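Local coordinates for hypothetical sugar ABC-transporter sugar binding protein (Arthrobacter globiformis, PDB 7BVT) that binds cyclic alpha-maltosyl-(1→6)-maltose as the solute-binding component of a bacterial ABC transporter, probably handing the sugar on for uptake, at residues A[142-147]-A[278-283]. Residues are numbered along the deposited sequence; the frame is centred on the assembly and turned at random.
Sequences LGYMYN and GTAQVP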
# COMPACT_ATOMS: atom_id res chain seq x y z
N LEU A 142 2.26 -3.86 3.71
CA LEU A 142 3.04 -5.08 3.46
C LEU A 142 3.48 -5.65 4.80
O LEU A 142 3.97 -4.93 5.65
CB LEU A 142 4.25 -4.78 2.58
CG LEU A 142 3.92 -4.54 1.13
CD1 LEU A 142 5.16 -4.00 0.39
CD2 LEU A 142 3.48 -5.78 0.46
N GLY A 143 3.39 -6.97 4.87
CA GLY A 143 3.77 -7.72 6.06
C GLY A 143 4.56 -8.93 5.67
O GLY A 143 4.76 -9.21 4.48
N TYR A 144 4.99 -9.65 6.68
CA TYR A 144 5.73 -10.91 6.47
C TYR A 144 4.77 -12.07 6.66
O TYR A 144 4.14 -12.16 7.70
CB TYR A 144 6.90 -10.96 7.47
CG TYR A 144 7.72 -12.22 7.41
CD1 TYR A 144 8.71 -12.35 6.47
CD2 TYR A 144 7.50 -13.28 8.28
CE1 TYR A 144 9.50 -13.50 6.38
CE2 TYR A 144 8.26 -14.43 8.19
CZ TYR A 144 9.22 -14.56 7.22
OH TYR A 144 9.99 -15.68 7.19
N MET A 145 4.70 -12.93 5.67
CA MET A 145 3.89 -14.18 5.77
C MET A 145 4.81 -15.36 5.61
O MET A 145 5.80 -15.29 4.89
CB MET A 145 2.82 -14.25 4.70
CG MET A 145 1.61 -13.49 4.96
SD MET A 145 0.29 -14.11 3.83
CE MET A 145 -1.04 -13.11 4.50
N TYR A 146 4.51 -16.45 6.31
CA TYR A 146 5.37 -17.63 6.25
C TYR A 146 4.52 -18.88 6.36
O TYR A 146 3.40 -18.85 6.90
CB TYR A 146 6.43 -17.55 7.34
CG TYR A 146 5.95 -17.71 8.74
CD1 TYR A 146 5.36 -16.68 9.46
CD2 TYR A 146 6.14 -18.93 9.41
CE1 TYR A 146 4.92 -16.85 10.77
CE2 TYR A 146 5.78 -19.07 10.73
CZ TYR A 146 5.12 -18.06 11.41
OH TYR A 146 4.73 -18.25 12.72
N ASN A 147 5.15 -19.97 5.96
CA ASN A 147 4.50 -21.31 5.93
C ASN A 147 4.94 -22.06 7.19
O ASN A 147 6.12 -22.45 7.28
CB ASN A 147 4.88 -22.02 4.66
CG ASN A 147 4.30 -23.41 4.50
OD1 ASN A 147 4.06 -24.08 5.49
ND2 ASN A 147 4.10 -23.80 3.26
N GLY A 278 1.44 -18.12 8.83
CA GLY A 278 1.62 -17.17 9.92
C GLY A 278 1.92 -15.78 9.36
O GLY A 278 2.20 -15.66 8.14
N THR A 279 1.79 -14.78 10.21
CA THR A 279 2.05 -13.40 9.80
C THR A 279 2.90 -12.75 10.87
O THR A 279 2.90 -13.16 12.06
CB THR A 279 0.74 -12.63 9.54
OG1 THR A 279 0.11 -12.49 10.81
CG2 THR A 279 -0.14 -13.29 8.51
N ALA A 280 3.63 -11.71 10.49
CA ALA A 280 4.41 -10.92 11.45
C ALA A 280 4.75 -9.56 10.86
O ALA A 280 4.60 -9.39 9.63
CB ALA A 280 5.71 -11.61 11.79
N GLN A 281 5.16 -8.69 11.76
CA GLN A 281 5.84 -7.44 11.39
C GLN A 281 6.95 -7.78 10.38
O GLN A 281 7.63 -8.82 10.52
CB GLN A 281 6.38 -6.79 12.67
CG GLN A 281 7.24 -5.56 12.43
CD GLN A 281 7.72 -4.94 13.70
OE1 GLN A 281 7.27 -3.85 14.08
NE2 GLN A 281 8.59 -5.64 14.41
N VAL A 282 7.19 -6.90 9.40
CA VAL A 282 8.30 -7.15 8.43
C VAL A 282 9.61 -7.15 9.19
O VAL A 282 9.90 -6.19 9.93
CB VAL A 282 8.36 -6.12 7.30
CG1 VAL A 282 9.46 -6.56 6.33
CG2 VAL A 282 7.04 -6.07 6.55
N PRO A 283 10.45 -8.21 9.07
CA PRO A 283 11.74 -8.17 9.76
C PRO A 283 12.55 -6.95 9.37
O PRO A 283 12.57 -6.58 8.20
CB PRO A 283 12.45 -9.44 9.34
CG PRO A 283 11.29 -10.39 9.05
CD PRO A 283 10.22 -9.52 8.45
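Tyr144 and Tyr146 each pair through both backbone polar atoms, with Ala280 and Gly278 respectively, zipping strands 140-147 and 277-280 into an antiparallel ladder within the sheet of this solute-binding fold. Of the four N-H...O bonds that form it, Ala280 N donates to Tyr144 O at 2.9 Å through a bent bond (143° at the hydrogen). Between these two hydrogen-bonded pairs, Met145 and Thr279 form a non-hydrogen-bonded pair, where Met145 CA lies 3.3 Å from Gly278 O in a CA-H...O contact.

Tyr146 is the side chain to follow. CB leaves the strand on the face it shares with Tyr144, and a chi1 of 70° holds CG between its own backbone N and carbonyl carbon and swings the ring across the neighbouring strand. CD1 settles against the carbonyl of Gly278, CE1 comes within 3.4 Å of Gly278 CA, CZ stays near that same carbon, and OH ends in a hydrogen bond to Pro158 O. Tyr144 takes a different torsion, CG anti to the backbone N (chi1 178°), which leads its ring away from the partner strand; Pro283 CG lies over one face of that ring toward its rim, and Pro283 CD packs 3.7 Å from Tyr144 CB. On the opposite face Met145 CG meets Thr279 CG2 at 4.0 Å, the two chains side by side and pointing the same way.

Past the ladder, the chain after Ala280 turns beside Leu142, whose side chain touches a bound glucose in the glycan pocket; here Val282 CG2 rests 3.4 Å from Leu142 O.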